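PDB 5D2E: MlnE from Bacillus amyloliquefaciens subsp. plantarum, which carries an N-terminal B-type ketoreductase that binds NADP and probably reduces beta-keto intermediates on the macrolactin polyketide assembly line. Local coordinates for residues Ala210-Met215 with Gln223-Val228; Leu288-Leu293 with Val299-Thr304; Glu326-Pro331 with Gln349-Leu354. All coordinates share one frame; numbering follows the deposited sequence.

Contact 1: residues Ala210-Met215 with Gln223-Val228; sequences AELKSM and QHIADV
L212 bridges the strand and the helix through its two methyl groups, one set against I225 and the other against V228. The contact across the segments is apolar and buried. L212 CD1 is 3.9 Å from I225 CG2, and I225 CG1 and CD1 are almost as close, so the methyl lies along the whole side of the isoleucine. The two side chains meet at about a right angle. L212 CD2 takes the other partner, V228 CG1, at 4.0 Å. Here the side chains run past each other in opposite directions. V228 CG1 lies anti to its own backbone N (chi1 168°), which brings this branch to the leucine. I225 and V228 are one helical turn apart, and L212 reaches both.

No hydrogen bond crosses between the segments. Within the helix, Q223 NE2 donates to D227 OD1 at 3.1 Å. The bond is bent (139°) and comes from above the carboxylate plane, 42° out of it. A second, weak bond goes to D227 OD2. Q223 NE2 also bonds Q76 OE1.

The pair belongs to the Rossmann-like half that precedes the cofactor-binding half, consistent with the structural subdomain of polyketide ketoreductases. Strand 205-214 runs between the parallel strands 171-180 and 242-245. Helix 222-233 covers it at L212. V228 also touches Y245 of strand 242-245, and helix 70-76 flanks the helix at Q223 and A226.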
loop_
_atom_site.group_PDB
_atom_site.type_symbol
_atom_site.label_atom_id
_atom_site.label_comp_id
_atom_site.label_asym_id
_atom_site.label_seq_id
_atom_site.Cartn_x
_atom_site.Cartn_y
_atom_site.Cartn_z
ATOM N N ALA A 210 -10.055 -10.092 3.826
ATOM C CA ALA A 210 -11.291 -10.255 3.055
ATOM C C ALA A 210 -12.087 -8.919 3.110
ATOM O O ALA A 210 -12.323 -8.374 4.181
ATOM C CB ALA A 210 -12.112 -11.406 3.548
ATOM N N GLU A 211 -12.424 -8.412 1.929
ATOM C CA GLU A 211 -13.235 -7.257 1.761
ATOM C C GLU A 211 -14.686 -7.747 1.674
ATOM O O GLU A 211 -15.021 -8.761 0.980
ATOM C CB GLU A 211 -12.859 -6.516 0.472
ATOM C CG GLU A 211 -13.757 -5.337 0.169
ATOM C CD GLU A 211 -13.327 -4.524 -1.054
ATOM O OE1 GLU A 211 -12.151 -4.438 -1.247
ATOM O OE2 GLU A 211 -14.136 -3.911 -1.746
ATOM N N LEU A 212 -15.511 -7.121 2.466
ATOM C CA LEU A 212 -16.944 -7.437 2.485
ATOM C C LEU A 212 -17.661 -6.298 1.763
ATOM O O LEU A 212 -17.995 -5.260 2.374
ATOM C CB LEU A 212 -17.450 -7.625 3.928
ATOM C CG LEU A 212 -16.662 -8.614 4.795
ATOM C CD1 LEU A 212 -17.032 -8.484 6.251
ATOM C CD2 LEU A 212 -16.855 -10.026 4.319
ATOM N N LYS A 213 -17.882 -6.474 0.465
ATOM C CA LYS A 213 -18.453 -5.389 -0.338
ATOM C C LYS A 213 -19.959 -5.556 -0.547
ATOM O O LYS A 213 -20.395 -6.467 -1.244
ATOM C CB LYS A 213 -17.772 -5.265 -1.694
ATOM C CG LYS A 213 -18.260 -4.041 -2.457
ATOM C CD LYS A 213 -17.413 -3.558 -3.589
ATOM C CE LYS A 213 -17.155 -4.575 -4.633
ATOM N NZ LYS A 213 -16.144 -3.929 -5.590
ATOM N N SER A 214 -20.721 -4.684 0.076
ATOM C CA SER A 214 -22.139 -4.553 -0.212
ATOM C C SER A 214 -22.343 -3.949 -1.600
ATOM O O SER A 214 -21.735 -2.968 -1.938
ATOM C CB SER A 214 -22.748 -3.596 0.779
ATOM O OG SER A 214 -22.763 -4.308 1.987
ATOM N N MET A 215 -23.269 -4.493 -2.346
ATOM C CA MET A 215 -23.642 -3.928 -3.631
ATOM C C MET A 215 -25.009 -3.205 -3.515
ATOM O O MET A 215 -25.796 -3.500 -2.592
ATOM C CB MET A 215 -23.729 -5.066 -4.634
ATOM C CG MET A 215 -22.425 -5.843 -4.839
ATOM S SD MET A 215 -21.037 -4.854 -5.296
ATOM C CE MET A 215 -21.301 -4.680 -7.082
ATOM N N GLN A 223 -25.498 -12.532 8.521
ATOM C CA GLN A 223 -25.344 -13.897 8.128
ATOM C C GLN A 223 -24.402 -14.090 6.962
ATOM O O GLN A 223 -23.689 -15.091 6.944
ATOM C CB GLN A 223 -26.705 -14.561 7.828
ATOM C CG GLN A 223 -26.611 -16.026 7.491
ATOM C CD GLN A 223 -26.110 -16.885 8.672
ATOM O OE1 GLN A 223 -26.507 -16.678 9.854
ATOM N NE2 GLN A 223 -25.207 -17.848 8.370
ATOM N N HIS A 224 -24.447 -13.232 5.941
ATOM C CA HIS A 224 -23.503 -13.389 4.807
ATOM C C HIS A 224 -22.043 -13.237 5.301
ATOM O O HIS A 224 -21.139 -13.914 4.840
ATOM C CB HIS A 224 -23.742 -12.346 3.702
ATOM C CG HIS A 224 -24.887 -12.641 2.774
ATOM N ND1 HIS A 224 -25.917 -11.738 2.555
ATOM C CD2 HIS A 224 -25.138 -13.694 1.959
ATOM C CE1 HIS A 224 -26.776 -12.249 1.689
ATOM N NE2 HIS A 224 -26.322 -13.426 1.298
ATOM N N ILE A 225 -21.829 -12.383 6.282
ATOM C CA ILE A 225 -20.496 -12.240 6.862
ATOM C C ILE A 225 -20.058 -13.560 7.526
ATOM O O ILE A 225 -18.953 -14.071 7.298
ATOM C CB ILE A 225 -20.421 -11.083 7.823
ATOM C CG1 ILE A 225 -20.723 -9.783 7.097
ATOM C CG2 ILE A 225 -18.997 -11.040 8.406
ATOM C CD1 ILE A 225 -20.752 -8.538 7.946
ATOM N N ALA A 226 -20.949 -14.143 8.329
ATOM C CA ALA A 226 -20.653 -15.381 8.953
ATOM C C ALA A 226 -20.338 -16.374 7.951
ATOM O O ALA A 226 -19.442 -17.248 8.168
ATOM C CB ALA A 226 -21.798 -15.850 9.808
ATOM N N ASP A 227 -21.105 -16.371 6.844
ATOM C CA ASP A 227 -20.806 -17.355 5.818
ATOM C C ASP A 227 -19.452 -17.182 5.152
ATOM O O ASP A 227 -18.821 -18.142 4.760
ATOM C CB ASP A 227 -21.937 -17.396 4.781
ATOM C CG ASP A 227 -23.255 -18.011 5.381
ATOM O OD1 ASP A 227 -23.198 -18.933 6.240
ATOM O OD2 ASP A 227 -24.294 -17.477 5.027
ATOM N N VAL A 228 -19.043 -15.947 4.974
ATOM C CA VAL A 228 -17.675 -15.674 4.445
ATOM C C VAL A 228 -16.604 -16.157 5.392
ATOM O O VAL A 228 -15.646 -16.808 4.976
ATOM C CB VAL A 228 -17.477 -14.185 4.151
ATOM C CG1 VAL A 228 -16.004 -13.881 3.896
ATOM C CG2 VAL A 228 -18.311 -13.802 2.966
#

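Contact 2: residues Leu288-Leu293 with Val299-Thr304; sequences LFAEYL and VKLILT
The first beta-alpha-beta unit of the NADP-binding Rossmann fold holds this contact: strand 275-279, helix 284-296, strand 300-304. A290 is where the helix comes down on the last of these strands. Its small side chain lets the backbones approach, with A290 CA 7.3 Å from L301 CA. A290 CB lies 3.9 Å from L303 CD2 and 4.2 Å from L301 CD1, so one methyl touches two leucines of the strand. L301 CD1 also reaches the helix backbone, at 3.6 Å from A290 O. L301 CG stands beside its backbone N and anti to the carbonyl carbon (chi1 -67°). This carries the branched end out to the helix.

Further along, V299 CG2 is 4.1 Å from L293 O. That is a loose touch of a methyl on a helix carbonyl. L293 itself points toward the strand and is partly covered by it. No hydrogen bond crosses between the segments. Methyl groups meet methyl groups and two helix carbonyl oxygens, A290 O and L293 O, and all five touching residues are buried.

V299, L301 and L303 alternate with K300, I302 and T304, which project to the other side of the strand. The L303 side chain lies about 9 Å from the bound NADP. It also touches the glycine-rich turn that fits the Rossmann-type GxGxxG pattern. The contact is near the cofactor site but not part of it.

Around it, A290 also meets I278 of strand 275-279, the parallel neighbour of strand 300-304. L293 and V299 share V270 of a loop. F289 makes edge-to-face stacks with F406 and F484. Helix 337-351 covers the opposite side of the strand, against K300, I302 and T304.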
loop_
_atom_site.group_PDB
_atom_site.type_symbol
_atom_site.label_atom_id
_atom_site.label_comp_id
_atom_site.label_asym_id
_atom_site.label_seq_id
_atom_site.Cartn_x
_atom_site.Cartn_y
_atom_site.Cartn_z
ATOM N N LEU A 288 16.734 11.906 -10.011
ATOM C CA LEU A 288 16.970 11.193 -11.230
ATOM C C LEU A 288 15.815 11.514 -12.194
ATOM O O LEU A 288 16.048 11.838 -13.334
ATOM C CB LEU A 288 16.995 9.707 -10.966
ATOM C CG LEU A 288 17.210 8.800 -12.166
ATOM C CD1 LEU A 288 18.694 8.895 -12.477
ATOM C CD2 LEU A 288 16.851 7.337 -11.990
ATOM N N PHE A 289 14.585 11.481 -11.710
ATOM C CA PHE A 289 13.444 11.974 -12.504
ATOM C C PHE A 289 13.454 13.485 -12.802
ATOM O O PHE A 289 13.040 13.920 -13.903
ATOM C CB PHE A 289 12.087 11.509 -11.902
ATOM C CG PHE A 289 11.819 10.073 -12.207
ATOM C CD1 PHE A 289 12.376 9.061 -11.449
ATOM C CD2 PHE A 289 11.077 9.728 -13.321
ATOM C CE1 PHE A 289 12.172 7.713 -11.767
ATOM C CE2 PHE A 289 10.856 8.401 -13.614
ATOM C CZ PHE A 289 11.421 7.394 -12.863
ATOM N N ALA A 290 13.937 14.307 -11.896
ATOM C CA ALA A 290 13.963 15.750 -12.222
ATOM C C ALA A 290 14.886 16.000 -13.445
ATOM O O ALA A 290 14.515 16.730 -14.358
ATOM C CB ALA A 290 14.397 16.603 -11.046
ATOM N N GLU A 291 16.035 15.355 -13.485
ATOM C CA GLU A 291 16.937 15.538 -14.626
ATOM C C GLU A 291 16.278 14.993 -15.899
ATOM O O GLU A 291 16.372 15.591 -16.964
ATOM C CB GLU A 291 18.244 14.768 -14.491
ATOM C CG GLU A 291 19.164 15.127 -13.362
ATOM C CD GLU A 291 20.449 14.299 -13.447
ATOM O OE1 GLU A 291 20.407 13.022 -13.483
ATOM O OE2 GLU A 291 21.490 14.962 -13.483
ATOM N N TYR A 292 15.655 13.823 -15.789
ATOM C CA TYR A 292 14.949 13.217 -16.902
ATOM C C TYR A 292 13.903 14.139 -17.495
ATOM O O TYR A 292 13.838 14.331 -18.754
ATOM C CB TYR A 292 14.305 11.918 -16.447
ATOM C CG TYR A 292 13.564 11.174 -17.550
ATOM C CD1 TYR A 292 14.265 10.452 -18.509
ATOM C CD2 TYR A 292 12.186 11.199 -17.626
ATOM C CE1 TYR A 292 13.621 9.765 -19.503
ATOM C CE2 TYR A 292 11.528 10.488 -18.630
ATOM C CZ TYR A 292 12.256 9.768 -19.553
ATOM O OH TYR A 292 11.626 9.075 -20.585
ATOM N N LEU A 293 13.136 14.772 -16.619
ATOM C CA LEU A 293 12.061 15.698 -17.061
ATOM C C LEU A 293 12.625 17.023 -17.644
ATOM O O LEU A 293 12.079 17.593 -18.587
ATOM C CB LEU A 293 11.158 16.055 -15.923
ATOM C CG LEU A 293 10.291 14.917 -15.306
ATOM C CD1 LEU A 293 9.194 15.523 -14.432
ATOM C CD2 LEU A 293 9.711 14.029 -16.394
ATOM N N VAL A 299 11.069 23.124 -18.712
ATOM C CA VAL A 299 10.056 23.161 -17.684
ATOM C C VAL A 299 10.423 23.964 -16.492
ATOM O O VAL A 299 11.556 24.443 -16.374
ATOM C CB VAL A 299 9.721 21.735 -17.215
ATOM C CG1 VAL A 299 9.208 20.927 -18.390
ATOM C CG2 VAL A 299 10.918 21.004 -16.620
ATOM N N LYS A 300 9.443 24.127 -15.610
ATOM C CA LYS A 300 9.637 24.632 -14.269
ATOM C C LYS A 300 9.490 23.490 -13.249
ATOM O O LYS A 300 8.452 22.819 -13.239
ATOM C CB LYS A 300 8.577 25.667 -13.933
ATOM C CG LYS A 300 8.361 26.617 -15.121
ATOM C CD LYS A 300 9.037 27.934 -14.903
ATOM C CE LYS A 300 8.214 29.026 -15.603
ATOM N NZ LYS A 300 8.271 28.723 -17.053
ATOM N N LEU A 301 10.528 23.252 -12.434
ATOM C CA LEU A 301 10.503 22.153 -11.464
ATOM C C LEU A 301 10.533 22.663 -10.048
ATOM O O LEU A 301 11.364 23.525 -9.720
ATOM C CB LEU A 301 11.722 21.302 -11.695
ATOM C CG LEU A 301 11.734 20.566 -13.005
ATOM C CD1 LEU A 301 13.049 19.864 -13.315
ATOM C CD2 LEU A 301 10.614 19.587 -13.059
ATOM N N ILE A 302 9.682 22.129 -9.171
ATOM C CA ILE A 302 9.790 22.421 -7.723
ATOM C C ILE A 302 10.114 21.132 -7.013
ATOM O O ILE A 302 9.412 20.149 -7.209
ATOM C CB ILE A 302 8.506 22.966 -7.191
ATOM C CG1 ILE A 302 8.140 24.253 -7.921
ATOM C CG2 ILE A 302 8.593 23.175 -5.673
ATOM C CD1 ILE A 302 7.321 24.046 -9.172
ATOM N N LEU A 303 11.281 21.072 -6.368
ATOM C CA LEU A 303 11.749 19.862 -5.637
ATOM C C LEU A 303 11.452 20.158 -4.201
ATOM O O LEU A 303 11.718 21.297 -3.741
ATOM C CB LEU A 303 13.260 19.703 -5.785
ATOM C CG LEU A 303 13.897 19.687 -7.189
ATOM C CD1 LEU A 303 15.366 19.303 -7.207
ATOM C CD2 LEU A 303 13.122 18.763 -8.118
ATOM N N THR A 304 10.836 19.186 -3.494
ATOM C CA THR A 304 10.462 19.373 -2.113
ATOM C C THR A 304 10.983 18.228 -1.288
ATOM O O THR A 304 10.999 17.073 -1.717
ATOM C CB THR A 304 8.933 19.588 -1.931
ATOM O OG1 THR A 304 8.531 20.711 -2.708
ATOM C CG2 THR A 304 8.642 19.943 -0.574
#

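Contact 3: residues Glu326-Pro331 with Gln349-Leu354; sequences EALYVP and QTFGEL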
loop_
_atom_site.group_PDB
_atom_site.type_symbol
_atom_site.label_atom_id
_atom_site.label_comp_id
_atom_site.label_asym_id
_atom_site.label_seq_id
_atom_site.Cartn_x
_atom_site.Cartn_y
_atom_site.Cartn_z
ATOM N N GLU A 326 13.807 25.872 -15.117
ATOM C CA GLU A 326 13.833 26.748 -13.986
ATOM C C GLU A 326 13.517 25.819 -12.766
ATOM O O GLU A 326 12.637 24.979 -12.866
ATOM C CB GLU A 326 12.769 27.770 -14.220
ATOM C CG GLU A 326 12.659 28.826 -13.171
ATOM C CD GLU A 326 11.679 29.928 -13.615
ATOM O OE1 GLU A 326 11.381 30.061 -14.820
ATOM O OE2 GLU A 326 11.221 30.670 -12.747
ATOM N N ALA A 327 14.215 25.950 -11.649
ATOM C CA ALA A 327 14.087 24.944 -10.580
ATOM C C ALA A 327 14.199 25.577 -9.230
ATOM O O ALA A 327 15.124 26.366 -8.986
ATOM C CB ALA A 327 15.184 23.882 -10.752
ATOM N N LEU A 328 13.274 25.263 -8.332
ATOM C CA LEU A 328 13.326 25.721 -6.985
ATOM C C LEU A 328 13.405 24.503 -6.057
ATOM O O LEU A 328 12.971 23.386 -6.429
ATOM C CB LEU A 328 12.078 26.493 -6.640
ATOM C CG LEU A 328 11.859 27.707 -7.533
ATOM C CD1 LEU A 328 10.606 28.382 -7.022
ATOM C CD2 LEU A 328 13.066 28.623 -7.414
ATOM N N TYR A 329 14.025 24.703 -4.900
ATOM C CA TYR A 329 13.940 23.760 -3.787
ATOM C C TYR A 329 13.134 24.424 -2.712
ATOM O O TYR A 329 13.531 25.406 -2.146
ATOM C CB TYR A 329 15.290 23.340 -3.240
ATOM C CG TYR A 329 15.171 22.383 -2.074
ATOM C CD1 TYR A 329 14.789 21.045 -2.284
ATOM C CD2 TYR A 329 15.394 22.807 -0.758
ATOM C CE1 TYR A 329 14.626 20.161 -1.191
ATOM C CE2 TYR A 329 15.239 21.919 0.328
ATOM C CZ TYR A 329 14.878 20.585 0.102
ATOM O OH TYR A 329 14.693 19.677 1.136
ATOM N N VAL A 330 12.029 23.804 -2.343
ATOM C CA VAL A 330 11.147 24.388 -1.381
ATOM C C VAL A 330 10.936 23.369 -0.277
ATOM O O VAL A 330 10.266 22.336 -0.510
ATOM C CB VAL A 330 9.812 24.741 -2.090
ATOM C CG1 VAL A 330 8.794 25.251 -1.106
ATOM C CG2 VAL A 330 10.047 25.751 -3.233
ATOM N N PRO A 331 11.517 23.626 0.922
ATOM C CA PRO A 331 11.366 22.744 2.085
ATOM C C PRO A 331 9.905 22.650 2.540
ATOM O O PRO A 331 9.224 23.651 2.632
ATOM C CB PRO A 331 12.206 23.403 3.177
ATOM C CG PRO A 331 13.042 24.396 2.503
ATOM C CD PRO A 331 12.395 24.777 1.226
ATOM N N GLN A 349 0.756 30.753 -7.031
ATOM C CA GLN A 349 1.169 32.159 -6.985
ATOM C C GLN A 349 2.477 32.414 -7.710
ATOM O O GLN A 349 2.609 33.400 -8.390
ATOM C CB GLN A 349 1.275 32.627 -5.529
ATOM C CG GLN A 349 2.111 33.879 -5.304
ATOM C CD GLN A 349 1.478 34.842 -4.313
ATOM O OE1 GLN A 349 2.041 35.124 -3.255
ATOM N NE2 GLN A 349 0.290 35.353 -4.658
ATOM N N THR A 350 3.438 31.524 -7.604
ATOM C CA THR A 350 4.736 31.707 -8.265
ATOM C C THR A 350 4.735 31.391 -9.771
ATOM O O THR A 350 5.395 32.086 -10.552
ATOM C CB THR A 350 5.791 30.901 -7.520
ATOM O OG1 THR A 350 5.792 31.356 -6.143
ATOM C CG2 THR A 350 7.147 31.035 -8.138
ATOM N N PHE A 351 4.028 30.350 -10.205
ATOM C CA PHE A 351 4.124 29.943 -11.591
ATOM C C PHE A 351 2.776 29.968 -12.278
ATOM O O PHE A 351 2.725 29.640 -13.455
ATOM C CB PHE A 351 4.744 28.534 -11.746
ATOM C CG PHE A 351 6.164 28.438 -11.294
ATOM C CD1 PHE A 351 7.192 28.991 -12.040
ATOM C CD2 PHE A 351 6.496 27.749 -10.143
ATOM C CE1 PHE A 351 8.509 28.888 -11.618
ATOM C CE2 PHE A 351 7.817 27.618 -9.732
ATOM C CZ PHE A 351 8.829 28.199 -10.463
ATOM N N GLY A 352 1.709 30.353 -11.562
ATOM C CA GLY A 352 0.363 30.436 -12.158
ATOM C C GLY A 352 -0.438 29.147 -12.039
ATOM O O GLY A 352 -1.651 29.188 -11.852
ATOM N N GLU A 353 0.229 28.001 -12.176
ATOM C CA GLU A 353 -0.464 26.695 -12.049
ATOM C C GLU A 353 0.497 25.519 -11.878
ATOM O O GLU A 353 1.716 25.667 -12.021
ATOM C CB GLU A 353 -1.322 26.413 -13.294
ATOM C CG GLU A 353 -0.515 26.211 -14.562
ATOM C CD GLU A 353 -1.440 26.098 -15.752
ATOM O OE1 GLU A 353 -2.552 26.697 -15.688
ATOM O OE2 GLU A 353 -1.059 25.419 -16.734
ATOM N N LEU A 354 -0.095 24.354 -11.592
ATOM C CA LEU A 354 0.650 23.079 -11.452
ATOM C C LEU A 354 0.113 22.110 -12.472
ATOM O O LEU A 354 -1.066 21.900 -12.565
ATOM C CB LEU A 354 0.489 22.517 -10.036
ATOM C CG LEU A 354 1.211 21.219 -9.700
ATOM C CD1 LEU A 354 2.722 21.288 -9.878
ATOM C CD2 LEU A 354 0.883 20.900 -8.261
#
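F351 reaches from the end of its helix to E326 and L328 on the strand. Its CB points toward the strand, and CG stands beside the backbone N, anti to the carbonyl carbon (chi1 -64°). From there the ring extends across the gap between the two backbones. CD1 lies by the aliphatic chain of K300, and CD2 by I302. Both of these come from the side of the ring plane away from T350 CG2, which sits 3.8 Å above the other face, over its centre. T350 is thus a lid supplied by the preceding residue of the same helix. Its hydroxyl is turned back to the helix, where OG1 is bonded to Y346 O.

The elements are strand 326-329 and helix 337-351 of the Rossmann-type KR domain. The helix returns the chain along the sheet and ends at F351, beside the strand's beginning. G352 then leaves helical geometry with a positive phi of 90°, and the chain turns toward strand 356-359.

Farther out on the ring, CE2 of F351 is 4.0 Å from L328 CD1. CE1 of F351 meets the carboxylate, at 3.4 Å from E326 OE2 and 3.9 Å from E326 CD. OE2 stands at the ring edge, near its plane, and the carboxylate plane is turned 67° from the ring. The slightly positive C-H rim probably makes this mildly attractive, although no hydrogen bond is formed. E326 gets there with an extended chain, coming from the direction opposite to the phenylalanine. At the tip, CZ of F351 lies 3.9 Å from L328 CD1 and 4.1 Å from E326 OE2. L328 CD1 approaches obliquely, and it also reaches T350 CG2 at 4.5 Å.

How the contacts relate
Along the chain the contacts come in order 1, 2, 3. Contact 1 stands apart, its centre about 46 Å from that of contact 2 and about 48 Å from that of contact 3, across the centre of the chain. It belongs to the first Rossmann-like half, the others to the KR half that binds NADP. Contacts 2 and 3 have centres about 11 Å apart and touch. Strands 300-304 and 326-329 are parallel neighbours, with L301 N 2.8 Å from E326 O, a probable hydrogen bond. Contacts 2 and 3 together sample the helix-sheet-helix layers of the cofactor-binding half, and contact 1 lies in the other half.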